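Putative alpha-N-acetylgalactosaminidase (Bacillus halodurans C-125, PDB 3CC1) probably hydrolyses terminal alpha-linked N-acetylgalactosamine from glycoconjugates, as a glycosidase with a TIM-barrel domain and a C-terminal beta-sandwich domain. Local coordinates at residues P82-N85 / S89-N92; Y153-D156 / G161-S164; V181-I186 / K200-A205. All blocks are in the same frame, centred on the assembly; numbering follows the deposited sequence.

Contact 1: P82-N85 / S89-N92; sequences PATN and SAKN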
loop_
_atom_site.group_PDB
_atom_site.type_symbol
_atom_site.label_atom_id
_atom_site.label_comp_id
_atom_site.label_asym_id
_atom_site.label_seq_id
_atom_site.Cartn_x
_atom_site.Cartn_y
_atom_site.Cartn_z
ATOM N N PRO A 82 -38.683 -8.465 22.132
ATOM C CA PRO A 82 -37.963 -7.662 23.130
ATOM C C PRO A 82 -37.755 -8.315 24.515
ATOM O O PRO A 82 -38.640 -8.904 25.082
ATOM C CB PRO A 82 -38.813 -6.361 23.222
ATOM C CG PRO A 82 -39.663 -6.367 22.009
ATOM C CD PRO A 82 -39.904 -7.793 21.649
ATOM N N ALA A 83 -36.547 -8.183 25.040
ATOM C CA ALA A 83 -36.228 -8.611 26.400
ATOM C C ALA A 83 -37.067 -7.773 27.354
ATOM O O ALA A 83 -36.881 -6.565 27.459
ATOM C CB ALA A 83 -34.714 -8.470 26.682
ATOM N N THR A 84 -38.002 -8.413 28.035
ATOM C CA THR A 84 -38.964 -7.710 28.886
ATOM C C THR A 84 -38.385 -7.117 30.176
ATOM O O THR A 84 -38.979 -6.249 30.750
ATOM C CB THR A 84 -40.187 -8.575 29.204
ATOM O OG1 THR A 84 -39.745 -9.835 29.721
ATOM C CG2 THR A 84 -41.043 -8.775 27.923
ATOM N N ASN A 85 -37.200 -7.530 30.601
ATOM C CA ASN A 85 -36.515 -6.855 31.718
ATOM C C ASN A 85 -36.066 -5.455 31.297
ATOM O O ASN A 85 -36.177 -4.479 32.043
ATOM C CB ASN A 85 -35.324 -7.690 32.214
ATOM C CG ASN A 85 -34.293 -7.992 31.116
ATOM O OD1 ASN A 85 -34.641 -8.326 30.003
ATOM N ND2 ASN A 85 -33.022 -7.888 31.453
ATOM N N SER A 89 -42.536 -2.437 28.767
ATOM C CA SER A 89 -43.770 -2.137 28.022
ATOM C C SER A 89 -44.045 -3.197 26.945
ATOM O O SER A 89 -45.140 -3.254 26.399
ATOM C CB SER A 89 -43.719 -0.749 27.370
ATOM O OG SER A 89 -42.676 -0.650 26.364
ATOM N N ALA A 90 -43.059 -4.040 26.680
ATOM C CA ALA A 90 -43.158 -5.098 25.660
ATOM C C ALA A 90 -43.946 -6.300 26.157
ATOM O O ALA A 90 -44.264 -7.192 25.396
ATOM C CB ALA A 90 -41.781 -5.549 25.238
ATOM N N LYS A 91 -44.221 -6.334 27.451
ATOM C CA LYS A 91 -44.825 -7.519 28.066
ATOM C C LYS A 91 -46.240 -7.770 27.567
ATOM O O LYS A 91 -46.904 -6.885 27.015
ATOM C CB LYS A 91 -44.864 -7.387 29.581
ATOM C CG LYS A 91 -43.517 -7.564 30.250
ATOM C CD LYS A 91 -43.644 -7.190 31.699
ATOM C CE LYS A 91 -42.320 -7.371 32.428
ATOM N NZ LYS A 91 -42.513 -7.226 33.906
ATOM N N ASN A 92 -46.676 -9.011 27.750
ATOM C CA ASN A 92 -48.055 -9.392 27.449
ATOM C C ASN A 92 -48.448 -9.155 25.981
ATOM O O ASN A 92 -49.589 -8.800 25.660
ATOM C CB ASN A 92 -49.013 -8.659 28.408
ATOM C CG ASN A 92 -48.764 -9.030 29.875
ATOM O OD1 ASN A 92 -47.806 -8.543 30.501
ATOM N ND2 ASN A 92 -49.634 -9.869 30.433
#
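The methyl of Ala90 rests on the ring of Pro82. Walking along 89-92, Ser89 comes first, its OG bonded to Glu28 OE1 at the start of helix 28-41, which ties this 3-10 turn to that helix. At Ala90, CB points at segment 82-85 and lands beside the proline ring, 3.7 Å from Pro82 CB and scarcely farther from Pro82 CG. Both residues are buried, and this is a purely apolar touch. The backbones run nearest each other where Ala90 CA lies 5.9 Å from Thr84 CA, yet no hydrogen bond links the segments.

One residue on, Lys91 is solvent-exposed. Its chain is extended beyond CG and crosses the threonine at about a right angle, with Lys91 CG sitting against both CB and CG2 of Thr84, 3.6 Å from each. The threonine torsion sets this up: CG2 stands opposite the carbonyl carbon (chi1 52° for OG1), so the methyl and the carbon that bears it, not the hydroxyl, are what the lysine stem lies across. Farther out, Lys91 CE passes 3.9 Å from Thr84 O. The Thr84 side chain also touches Ala65 of the same loop, while Ala83 is fixed by backbone hydrogen bonding to Trp56.

With three residues between the segments, the chain doubles back on itself through side-chain packing, as in an irregular turn within a long beta-to-alpha loop of a TIM barrel, here the one joining strand 49-52 to helix 97-105.

Contact 2: Y153-D156 / G161-S164; sequences YGVD and GAQS. With SO4 (sulfate ion), chain D.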
loop_
_atom_site.group_PDB
_atom_site.type_symbol
_atom_site.label_atom_id
_atom_site.label_comp_id
_atom_site.label_asym_id
_atom_site.label_seq_id
_atom_site.Cartn_x
_atom_site.Cartn_y
_atom_site.Cartn_z
ATOM N N TYR A 153 -28.890 -18.827 12.403
ATOM C CA TYR A 153 -28.438 -19.522 11.199
ATOM C C TYR A 153 -29.005 -18.732 10.018
ATOM O O TYR A 153 -30.011 -18.032 10.144
ATOM C CB TYR A 153 -28.984 -20.948 11.114
ATOM C CG TYR A 153 -28.383 -21.917 12.114
ATOM C CD1 TYR A 153 -27.025 -22.171 12.128
ATOM C CD2 TYR A 153 -29.190 -22.605 13.014
ATOM C CE1 TYR A 153 -26.490 -23.092 13.021
ATOM C CE2 TYR A 153 -28.667 -23.515 13.908
ATOM C CZ TYR A 153 -27.325 -23.757 13.905
ATOM O OH TYR A 153 -26.796 -24.641 14.817
ATOM N N GLY A 154 -28.323 -18.829 8.886
ATOM C CA GLY A 154 -28.875 -18.398 7.635
ATOM C C GLY A 154 -30.173 -19.085 7.273
ATOM O O GLY A 154 -30.428 -20.229 7.631
ATOM N N VAL A 155 -30.991 -18.345 6.542
ATOM C CA VAL A 155 -32.165 -18.880 5.897
ATOM C C VAL A 155 -31.765 -19.254 4.468
ATOM O O VAL A 155 -31.128 -18.475 3.745
ATOM C CB VAL A 155 -33.320 -17.870 5.914
ATOM C CG1 VAL A 155 -34.482 -18.345 5.046
ATOM C CG2 VAL A 155 -33.792 -17.619 7.351
ATOM N N ASP A 156 -32.117 -20.463 4.077
ATOM C CA ASP A 156 -31.791 -20.991 2.767
ATOM C C ASP A 156 -32.819 -20.544 1.712
ATOM O O ASP A 156 -33.952 -21.014 1.689
ATOM C CB ASP A 156 -31.752 -22.502 2.856
ATOM C CG ASP A 156 -31.314 -23.168 1.568
ATOM O OD1 ASP A 156 -31.339 -22.559 0.460
ATOM O OD2 ASP A 156 -30.959 -24.352 1.693
ATOM N N GLY A 161 -40.806 -21.940 2.017
ATOM C CA GLY A 161 -41.069 -21.397 3.362
ATOM C C GLY A 161 -40.105 -20.332 3.835
ATOM O O GLY A 161 -40.342 -19.669 4.853
ATOM N N ALA A 162 -39.004 -20.152 3.097
ATOM C CA ALA A 162 -37.978 -19.179 3.469
ATOM C C ALA A 162 -38.510 -17.741 3.355
ATOM O O ALA A 162 -38.301 -16.892 4.261
ATOM C CB ALA A 162 -36.714 -19.369 2.595
ATOM N N GLN A 163 -39.176 -17.453 2.236
ATOM C CA GLN A 163 -39.725 -16.127 1.994
ATOM C C GLN A 163 -40.808 -15.850 3.035
ATOM O O GLN A 163 -40.955 -14.733 3.528
ATOM C CB GLN A 163 -40.318 -16.016 0.578
ATOM C CG GLN A 163 -40.866 -14.627 0.294
ATOM C CD GLN A 163 -39.782 -13.585 0.282
ATOM O OE1 GLN A 163 -38.877 -13.639 -0.560
ATOM N NE2 GLN A 163 -39.857 -12.623 1.198
ATOM N N SER A 164 -41.549 -16.895 3.388
ATOM C CA SER A 164 -42.636 -16.769 4.370
ATOM C C SER A 164 -42.102 -16.343 5.723
ATOM O O SER A 164 -42.695 -15.498 6.412
ATOM C CB SER A 164 -43.416 -18.076 4.529
ATOM O OG SER A 164 -44.155 -18.362 3.359
HETATM S S SO4 D . -42.658 -19.418 0.265
HETATM O O1 SO4 D . -42.809 -18.243 -0.587
HETATM O O2 SO4 D . -41.639 -20.354 -0.192
HETATM O O3 SO4 D . -43.903 -20.152 0.296
HETATM O O4 SO4 D . -42.362 -19.034 1.649
#
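The first turn of helix 162-175 packs onto strand 152-155, the middle strand of a small antiparallel sheet, by way of Ala162 and Val155. Val155 CG1 presses on Ala162 CB at 3.5 Å, tighter than usual for two carbons. That methyl reaches the helix because it stands opposite the valine's own nitrogen (chi1 171°), with CG2 beside the backbone N. The same Ala162 methyl, CB, also comes 3.3 Å from Asp156 O, so it is wedged between a side chain and the backbone of the next residue. Selenomethionine Met201 of helix 196-208 touches both Val155 and Ala162, and the backbone N of Val155 is held by Glu198 OE2 of that helix. Asp156 turns its carboxylate elsewhere, to Thr158 OG1.

The start of the helix also carries a sulfate, probably from the crystallisation liquor. Gly161 N, at the N-cap, donates to sulfate O2 at 2.8 Å and almost dead straight (177°). Its backbone angles are ones at which a CB would run into the preceding carbonyl oxygen, so only a residue without a side chain fits comfortably here. Sulfate O4 is gripped twice by Ser164, from the backbone N at 2.9 Å, more bent, and from OG at 2.6 Å. The hydroxyl sits beside its own nitrogen (chi1 -69°), so both donors converge on one oxygen. Gln163 CB lies alongside O1. The positive end of the helix dipole would probably favour the anion.

Backbone and hydroxyl donors gathered round a sulfate in this way are characteristic of an anion site at a helix N-terminus.

Contact 3: V181-I186 / K200-A205; sequences VKVDDI and KMIQRA. With SO4 (sulfate ion), chain C; IMD (imidazole), chain G.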
loop_
_atom_site.group_PDB
_atom_site.type_symbol
_atom_site.label_atom_id
_atom_site.label_comp_id
_atom_site.label_asym_id
_atom_site.label_seq_id
_atom_site.Cartn_x
_atom_site.Cartn_y
_atom_site.Cartn_z
ATOM N N VAL A 181 -35.371 -0.526 9.555
ATOM C CA VAL A 181 -34.702 -1.800 9.889
ATOM C C VAL A 181 -33.311 -1.848 9.198
ATOM O O VAL A 181 -33.206 -1.687 7.967
ATOM C CB VAL A 181 -35.549 -3.026 9.498
ATOM C CG1 VAL A 181 -34.769 -4.303 9.781
ATOM C CG2 VAL A 181 -36.890 -3.055 10.257
ATOM N N LYS A 182 -32.254 -2.001 10.004
ATOM C CA LYS A 182 -30.912 -2.266 9.488
ATOM C C LYS A 182 -30.597 -3.744 9.703
ATOM O O LYS A 182 -30.744 -4.254 10.808
ATOM C CB LYS A 182 -29.854 -1.410 10.187
ATOM C CG LYS A 182 -28.415 -1.637 9.656
ATOM C CD LYS A 182 -27.648 -0.347 9.481
ATOM C CE LYS A 182 -26.246 -0.625 8.825
ATOM N N VAL A 183 -30.175 -4.428 8.644
ATOM C CA VAL A 183 -29.809 -5.843 8.756
ATOM C C VAL A 183 -28.281 -5.926 8.861
ATOM O O VAL A 183 -27.535 -5.444 7.987
ATOM C CB VAL A 183 -30.345 -6.662 7.577
ATOM C CG1 VAL A 183 -30.141 -8.178 7.808
ATOM C CG2 VAL A 183 -31.820 -6.280 7.302
ATOM N N ASP A 184 -27.833 -6.509 9.978
ATOM C CA ASP A 184 -26.421 -6.832 10.197
ATOM C C ASP A 184 -26.103 -8.280 9.773
ATOM O O ASP A 184 -27.008 -9.123 9.588
ATOM C CB ASP A 184 -26.069 -6.551 11.665
ATOM C CG ASP A 184 -26.185 -5.019 12.025
ATOM O OD1 ASP A 184 -25.782 -4.153 11.200
ATOM O OD2 ASP A 184 -26.627 -4.667 13.120
ATOM N N ASP A 185 -24.816 -8.552 9.570
ATOM C CA ASP A 185 -24.339 -9.857 9.048
ATOM C C ASP A 185 -24.897 -10.169 7.667
ATOM O O ASP A 185 -25.148 -11.319 7.326
ATOM C CB ASP A 185 -24.724 -11.021 9.935
ATOM C CG ASP A 185 -24.042 -12.342 9.503
ATOM O OD1 ASP A 185 -22.862 -12.272 9.090
ATOM O OD2 ASP A 185 -24.685 -13.432 9.536
ATOM N N ILE A 186 -25.076 -9.122 6.882
ATOM C CA ILE A 186 -25.683 -9.233 5.578
ATOM C C ILE A 186 -24.647 -9.020 4.490
ATOM O O ILE A 186 -24.858 -9.462 3.370
ATOM C CB ILE A 186 -26.910 -8.260 5.442
ATOM C CG1 ILE A 186 -27.834 -8.760 4.334
ATOM C CG2 ILE A 186 -26.449 -6.797 5.253
ATOM C CD1 ILE A 186 -28.411 -10.206 4.565
ATOM N N LYS A 200 -32.507 -10.475 -1.382
ATOM C CA LYS A 200 -33.682 -10.285 -2.236
ATOM C C LYS A 200 -34.967 -10.635 -1.470
ATOM O O LYS A 200 -35.985 -9.938 -1.597
ATOM C CB LYS A 200 -33.571 -11.087 -3.530
ATOM C CG LYS A 200 -32.390 -10.705 -4.449
ATOM C CD LYS A 200 -32.478 -11.516 -5.760
ATOM C CE LYS A 200 -31.269 -11.376 -6.696
ATOM N NZ LYS A 200 -31.608 -11.906 -8.085
HETATM N N MSE A 201 -34.913 -11.679 -0.642
HETATM C CA MSE A 201 -36.092 -12.063 0.163
HETATM C C MSE A 201 -36.452 -10.990 1.191
HETATM O O MSE A 201 -37.616 -10.706 1.392
HETATM C CB MSE A 201 -35.861 -13.382 0.903
HETATM C CG MSE A 201 -35.861 -14.569 -0.022
HETATM SE SE MSE A 201 -35.879 -16.283 0.900
HETATM C CE MSE A 201 -34.383 -16.059 2.099
ATOM N N ILE A 202 -35.425 -10.430 1.848
ATOM C CA ILE A 202 -35.624 -9.398 2.856
ATOM C C ILE A 202 -36.311 -8.229 2.162
ATOM O O ILE A 202 -37.269 -7.654 2.653
ATOM C CB ILE A 202 -34.300 -9.005 3.567
ATOM C CG1 ILE A 202 -33.844 -10.185 4.450
ATOM C CG2 ILE A 202 -34.478 -7.689 4.363
ATOM C CD1 ILE A 202 -32.362 -10.184 4.865
ATOM N N GLN A 203 -35.845 -7.926 0.970
ATOM C CA GLN A 203 -36.352 -6.770 0.236
ATOM C C GLN A 203 -37.819 -6.949 -0.140
ATOM O O GLN A 203 -38.648 -6.041 0.018
ATOM C CB GLN A 203 -35.482 -6.477 -0.982
ATOM C CG GLN A 203 -34.131 -5.865 -0.613
ATOM C CD GLN A 203 -33.199 -5.736 -1.806
ATOM O OE1 GLN A 203 -33.224 -6.559 -2.712
ATOM N NE2 GLN A 203 -32.372 -4.692 -1.806
ATOM N N ARG A 204 -38.146 -8.149 -0.591
ATOM C CA ARG A 204 -39.515 -8.487 -0.924
ATOM C C ARG A 204 -40.430 -8.461 0.289
ATOM O O ARG A 204 -41.585 -8.040 0.191
ATOM C CB ARG A 204 -39.574 -9.858 -1.595
ATOM C CG ARG A 204 -39.010 -9.811 -2.976
ATOM C CD ARG A 204 -39.386 -11.033 -3.766
ATOM N NE ARG A 204 -38.496 -12.134 -3.445
ATOM C CZ ARG A 204 -37.450 -12.475 -4.189
ATOM N NH1 ARG A 204 -37.171 -11.796 -5.290
ATOM N NH2 ARG A 204 -36.677 -13.487 -3.820
ATOM N N ALA A 205 -39.898 -8.915 1.427
ATOM C CA ALA A 205 -40.644 -8.980 2.688
ATOM C C ALA A 205 -40.978 -7.596 3.194
ATOM O O ALA A 205 -42.117 -7.311 3.541
ATOM C CB ALA A 205 -39.847 -9.773 3.765
HETATM S S SO4 C . -22.312 -6.501 8.114
HETATM O O1 SO4 C . -21.464 -7.619 7.697
HETATM O O2 SO4 C . -22.792 -6.650 9.514
HETATM O O3 SO4 C . -23.498 -6.570 7.252
HETATM O O4 SO4 C . -21.636 -5.225 7.961
HETATM N N1 IMD G . -21.912 -4.238 15.329
HETATM C C2 IMD G . -23.090 -4.558 14.733
HETATM N N3 IMD G . -24.065 -3.784 15.279
HETATM C C4 IMD G . -23.498 -3.002 16.215
HETATM C C5 IMD G . -22.144 -3.279 16.241
#
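Ile202 of helix 196-208 reaches across to Val183 and Ile186 with the very end of its side chain. From CB, the long branch leaves opposite the carbonyl carbon (chi1 -69°) and stays extended through CG1 (chi2 161°); CB and CG1 serve as the stem, and CD1 makes the contact. That methyl meets Ile186 CD1 at 4.0 Å and Val183 CG1 at 4.2 Å, both tip to tip. All three residues are buried, and Leu215 of strand 214-216 touches both Val183 and Ile202.

Asp184, which follows Val183 on strand 180-184, has no part in this packing. Its OD2 bonds to His113 ND1 and weakly to N3 of an imidazole, 3.5 Å away. With an alanine in place of Asp184, His113 ND1 would probably lose its carboxylate partner, and the imidazole its weak bond. Asp185 N donates to sulfate O2 at 2.8 Å and Ile186 N to O3 at 3.0 Å; Ser218 and Arg190 of the second subunit also hold this ion. Sulfate and imidazole probably come from the crystallisation liquor.

Aliphatic packing of this kind between strand and helix is typical of the beta-alpha-beta crossover of a TIM barrel.

In the fold
Along the chain the three contacts follow in series, each closing before the next opens. Contact 1 stands apart in the long loop after strand 49-52; its centre is 26 Å from that of contact 2 and 24 Å from that of contact 3, and it touches neither. Contacts 2 and 3 have centres 12 Å apart and lie against each other; helix 162-175 precedes strand 180-184 and helix 196-208 follows it. The two contacts bind these neighbouring helices, contact 3 to the barrel sheet and contact 2 to the small antiparallel sheet. Gln163 ties the helices together, with NE2 3.0 Å from Met201 O and OE1 3.3 Å from Arg204 NE, both probable hydrogen bonds.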